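Ribonucleoside-diphosphate reductase, alpha chain (Actinobacillus ureae ATCC 25976, PDB 6DQX) probably reduces ribonucleoside diphosphates to deoxyribonucleotides, as the catalytic alpha subunit of a class Id ribonucleotide reductase. Local coordinates at residues L280-S283 / S287-C290; E325-M330 / R335-A340. All coordinates share one frame; numbering follows the deposited sequence.

Interactions 1 and 2 follow one another along the chain, and their centres lie about 12 Å apart. Interaction 1 is the buried approach of the loop 280-283 to the start of strand 288-296. Interaction 2 joins the end of helix 308-327 to helix 334-343. The two contacts touch directly. S287 N lies 3.2 Å from R335 O, a probable hydrogen bond that ties the residue before the strand to helix 334-343. F339 of helix 334-343 packs on the loop and the strand, with CE2 3.4 Å from P281 O. The S282 side chain is about 10 Å from a bound magnesium ion. Both contacts lie away from H65, a magnesium-binding residue.

Interaction 1: L280-S283 / S287-C290; sequences LPSS and SFVC
L280 and F288 meet through their first side-chain carbons, with L280 CB 3.6 Å from F288 CB. They join the loop 280-283 to the start of strand 288-296, in the barrel domain of the reductase. The F288 side chain can be followed outward. Its CB lies against L280 CB and also near P281 O. CG is 3.8 Å from L280 CB. With chi1 at 67°, CG sits between the backbone N and the carbonyl carbon, which brings the CD2 side of the ring to the L280 carbonyl. CD2 then comes within 3.4 Å of L280 O and 4.0 Å of S282 CB, both at oblique positions to the ring. CE2, one atom further out, still lies 3.8 Å from L280 O. P281 O is near the ring plane, at its edge. The L280 tip follows the strand toward C290. Its CD1 reaches V289 O and, at 4.1 Å, C290 CB. F339 of helix 334-343 touches both L280 and F288, and Y262 also packs on L280. One water bridges the far end, donating to S283 O and, at 2.7 Å, to S287 OG. E123 also hydrogen-bonds S287 OG. F288 and C290 make backbone hydrogen bonds to G107 and S104, in and just before strand 105-109. The loop is therefore held to the strand mainly by apolar packing, with one water-mediated polar link.

Interaction 2: E325-M330 / R335-A340; sequences EKSKDM and RAHRFA
H337 sets the face of its imidazole against K328 and its edge against S327 where two successive helices meet in an alpha-alpha hairpin. A type I beta turn runs from S327 to M330 near the end of helix 308-327, and helix 334-343 follows after a short connection. The close part of the contact is the H337 ring. K328 CA lies over one face, 3.4 Å from H337 ND1. K328 CB is equally close to H337 CE1. The ring reaches this place with CG anti to the backbone N, chi1 174°. S327 OG also hydrogen-bonds the carbonyls of F323 and I324 in its own helix, which must share its one proton. Further inside, A336 and A340 pack on F323 of helix 308-327, and both also touch V289 of strand 288-296. The outer side is looser and charged. Beyond CG the K328 chain is extended and leads away from H337. Its NZ forms a salt bridge of 2.8 Å with E325 OE1, on the syn side but 28° out of the carboxylate plane. Both residues are exposed. At the ring edge, H337 ND1 donates to S327 OG over 3.1 Å, with the oxygen only 1° out of the imidazole plane.

Interaction 1: L280-S283 / S287-C290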
loop_
_atom_site.group_PDB
_atom_site.type_symbol
_atom_site.label_atom_id
_atom_site.label_comp_id
_atom_site.label_asym_id
_atom_site.label_seq_id
_atom_site.Cartn_x
_atom_site.Cartn_y
_atom_site.Cartn_z
ATOM N N LEU A 280 11.001 -12.298 19.095
ATOM C CA LEU A 280 9.713 -12.147 19.771
ATOM C C LEU A 280 8.603 -12.697 18.862
ATOM O O LEU A 280 8.774 -12.738 17.637
ATOM C CB LEU A 280 9.420 -10.692 20.095
ATOM C CG LEU A 280 10.403 -10.007 21.039
ATOM C CD1 LEU A 280 10.125 -8.512 21.088
ATOM C CD2 LEU A 280 10.305 -10.627 22.429
ATOM N N PRO A 281 7.505 -13.158 19.470
ATOM C CA PRO A 281 6.431 -13.791 18.710
ATOM C C PRO A 281 5.494 -12.745 18.117
ATOM O O PRO A 281 5.152 -11.759 18.788
ATOM C CB PRO A 281 5.697 -14.617 19.769
ATOM C CG PRO A 281 5.912 -13.888 21.047
ATOM C CD PRO A 281 7.325 -13.361 20.920
ATOM N N SER A 282 5.100 -12.963 16.868
ATOM C CA SER A 282 4.068 -12.148 16.220
ATOM C C SER A 282 2.956 -13.097 15.783
ATOM O O SER A 282 3.170 -14.303 15.666
ATOM C CB SER A 282 4.651 -11.361 15.054
ATOM O OG SER A 282 5.369 -12.203 14.185
ATOM N N SER A 283 1.744 -12.561 15.606
ATOM C CA SER A 283 0.587 -13.415 15.296
ATOM C C SER A 283 -0.474 -12.575 14.604
ATOM O O SER A 283 -0.311 -11.385 14.438
ATOM C CB SER A 283 -0.018 -13.958 16.588
ATOM O OG SER A 283 -0.506 -12.882 17.341
ATOM N N SER A 287 1.635 -7.660 16.998
ATOM C CA SER A 287 2.868 -7.306 16.260
ATOM C C SER A 287 3.915 -6.971 17.340
ATOM O O SER A 287 3.663 -6.149 18.224
ATOM C CB SER A 287 2.632 -6.110 15.367
ATOM O OG SER A 287 1.718 -6.486 14.353
ATOM N N PHE A 288 5.069 -7.627 17.297
ATOM C CA PHE A 288 6.074 -7.356 18.336
ATOM C C PHE A 288 6.638 -5.961 18.230
ATOM O O PHE A 288 6.816 -5.427 17.128
ATOM C CB PHE A 288 7.155 -8.443 18.413
ATOM C CG PHE A 288 8.082 -8.538 17.217
ATOM C CD1 PHE A 288 9.051 -7.583 16.971
ATOM C CD2 PHE A 288 8.030 -9.650 16.387
ATOM C CE1 PHE A 288 9.938 -7.726 15.886
ATOM C CE2 PHE A 288 8.906 -9.790 15.312
ATOM C CZ PHE A 288 9.842 -8.832 15.068
ATOM N N VAL A 289 6.863 -5.352 19.398
ATOM C CA VAL A 289 7.629 -4.139 19.538
ATOM C C VAL A 289 8.574 -4.296 20.723
ATOM O O VAL A 289 8.334 -5.093 21.629
ATOM C CB VAL A 289 6.745 -2.890 19.714
ATOM C CG1 VAL A 289 5.909 -2.645 18.470
ATOM C CG2 VAL A 289 5.808 -3.025 20.912
ATOM N N CYS A 290 9.611 -3.471 20.735
ATOM C CA CYS A 290 10.619 -3.531 21.803
ATOM C C CYS A 290 11.347 -2.195 21.852
ATOM O O CYS A 290 11.353 -1.452 20.880
ATOM C CB CYS A 290 11.595 -4.670 21.496
ATOM S SG CYS A 290 12.607 -5.207 22.885
HETATM O O HOH W 1 1.242 -8.997 13.507
#

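Interaction 2: E325-M330 / R335-A340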
loop_
_atom_site.group_PDB
_atom_site.type_symbol
_atom_site.label_atom_id
_atom_site.label_comp_id
_atom_site.label_asym_id
_atom_site.label_seq_id
_atom_site.Cartn_x
_atom_site.Cartn_y
_atom_site.Cartn_z
ATOM N N GLU A 325 0.955 3.989 26.351
ATOM C CA GLU A 325 0.053 5.158 26.518
ATOM C C GLU A 325 -0.177 5.888 25.185
ATOM O O GLU A 325 -1.313 6.274 24.861
ATOM C CB GLU A 325 0.608 6.120 27.576
ATOM C CG GLU A 325 -0.201 7.385 27.872
ATOM C CD GLU A 325 -1.640 7.118 28.303
ATOM O OE1 GLU A 325 -2.491 8.010 28.062
ATOM O OE2 GLU A 325 -1.933 6.033 28.872
ATOM N N LYS A 326 0.899 6.075 24.426
ATOM C CA LYS A 326 0.838 6.773 23.141
ATOM C C LYS A 326 0.103 6.001 22.064
ATOM O O LYS A 326 -0.632 6.601 21.251
ATOM C CB LYS A 326 2.244 7.113 22.637
ATOM C CG LYS A 326 2.906 8.254 23.373
ATOM C CD LYS A 326 4.198 8.631 22.670
ATOM C CE LYS A 326 4.770 9.935 23.175
ATOM N NZ LYS A 326 5.883 10.337 22.264
ATOM N N SER A 327 0.316 4.684 22.030
ATOM C CA SER A 327 -0.284 3.829 21.006
ATOM C C SER A 327 -1.749 3.476 21.214
ATOM O O SER A 327 -2.369 2.956 20.288
ATOM C CB SER A 327 0.507 2.525 20.840
ATOM O OG SER A 327 0.485 1.770 22.023
ATOM N N LYS A 328 -2.313 3.740 22.403
ATOM C CA LYS A 328 -3.658 3.254 22.729
ATOM C C LYS A 328 -4.747 3.807 21.808
ATOM O O LYS A 328 -5.767 3.168 21.624
ATOM C CB LYS A 328 -4.030 3.579 24.187
ATOM C CG LYS A 328 -4.405 5.024 24.430
ATOM C CD LYS A 328 -4.657 5.313 25.909
ATOM C CE LYS A 328 -4.975 6.794 26.083
ATOM N NZ LYS A 328 -5.078 7.214 27.505
ATOM N N ASP A 329 -4.520 4.992 21.257
ATOM C CA ASP A 329 -5.491 5.645 20.379
ATOM C C ASP A 329 -4.862 5.972 19.026
ATOM O O ASP A 329 -5.343 6.868 18.317
ATOM C CB ASP A 329 -6.027 6.916 21.058
ATOM C CG ASP A 329 -4.914 7.839 21.571
ATOM O OD1 ASP A 329 -3.712 7.553 21.348
ATOM O OD2 ASP A 329 -5.245 8.847 22.228
ATOM N N MET A 330 -3.798 5.257 18.655
ATOM C CA MET A 330 -3.116 5.536 17.398
ATOM C C MET A 330 -3.672 4.633 16.329
ATOM O O MET A 330 -3.646 3.388 16.454
ATOM C CB MET A 330 -1.594 5.432 17.488
ATOM C CG MET A 330 -0.988 6.718 18.006
ATOM S SD MET A 330 0.775 6.661 18.384
ATOM C CE MET A 330 1.415 6.641 16.723
ATOM N N ARG A 335 -2.349 -3.856 17.091
ATOM C CA ARG A 335 -1.693 -5.156 17.312
ATOM C C ARG A 335 -0.433 -4.972 18.144
ATOM O O ARG A 335 -0.109 -5.850 18.945
ATOM C CB ARG A 335 -1.356 -5.872 16.001
ATOM C CG ARG A 335 -2.589 -6.249 15.191
ATOM C CD ARG A 335 -2.347 -7.389 14.245
ATOM N NE ARG A 335 -1.454 -6.989 13.162
ATOM C CZ ARG A 335 -1.191 -7.712 12.078
ATOM N NH1 ARG A 335 -1.697 -8.922 11.923
ATOM N NH2 ARG A 335 -0.363 -7.235 11.155
ATOM N N ALA A 336 0.270 -3.861 17.923
ATOM C CA ALA A 336 1.481 -3.525 18.685
ATOM C C ALA A 336 1.118 -3.056 20.095
ATOM O O ALA A 336 1.798 -3.387 21.072
ATOM C CB ALA A 336 2.282 -2.474 17.980
ATOM N N HIS A 337 0.059 -2.265 20.195
ATOM C CA HIS A 337 -0.438 -1.845 21.520
ATOM C C HIS A 337 -0.752 -3.056 22.382
ATOM O O HIS A 337 -0.332 -3.101 23.571
ATOM C CB HIS A 337 -1.673 -0.960 21.364
ATOM C CG HIS A 337 -2.331 -0.615 22.658
ATOM N ND1 HIS A 337 -1.883 0.401 23.455
ATOM C CD2 HIS A 337 -3.362 -1.182 23.314
ATOM C CE1 HIS A 337 -2.625 0.461 24.546
ATOM N NE2 HIS A 337 -3.536 -0.481 24.479
ATOM N N ARG A 338 -1.446 -4.039 21.795
ATOM C CA ARG A 338 -1.795 -5.282 22.459
ATOM C C ARG A 338 -0.523 -6.027 22.904
ATOM O O ARG A 338 -0.390 -6.430 24.069
ATOM C CB ARG A 338 -2.635 -6.177 21.549
ATOM C CG ARG A 338 -3.002 -7.505 22.181
ATOM C CD ARG A 338 -3.999 -8.257 21.339
ATOM N NE ARG A 338 -4.153 -9.630 21.793
ATOM C CZ ARG A 338 -4.873 -10.030 22.848
ATOM N NH1 ARG A 338 -5.521 -9.180 23.624
ATOM N NH2 ARG A 338 -4.927 -11.318 23.127
ATOM N N PHE A 339 0.414 -6.187 21.982
ATOM C CA PHE A 339 1.662 -6.862 22.319
ATOM C C PHE A 339 2.390 -6.222 23.468
ATOM O O PHE A 339 2.767 -6.911 24.422
ATOM C CB PHE A 339 2.627 -6.946 21.111
ATOM C CG PHE A 339 3.905 -7.671 21.438
ATOM C CD1 PHE A 339 4.962 -6.997 22.017
ATOM C CD2 PHE A 339 4.024 -9.029 21.185
ATOM C CE1 PHE A 339 6.156 -7.644 22.314
ATOM C CE2 PHE A 339 5.197 -9.705 21.501
ATOM C CZ PHE A 339 6.257 -9.015 22.067
ATOM N N ALA A 340 2.623 -4.920 23.378
ATOM C CA ALA A 340 3.326 -4.199 24.425
ATOM C C ALA A 340 2.620 -4.343 25.779
ATOM O O ALA A 340 3.270 -4.649 26.769
ATOM C CB ALA A 340 3.480 -2.739 24.103
#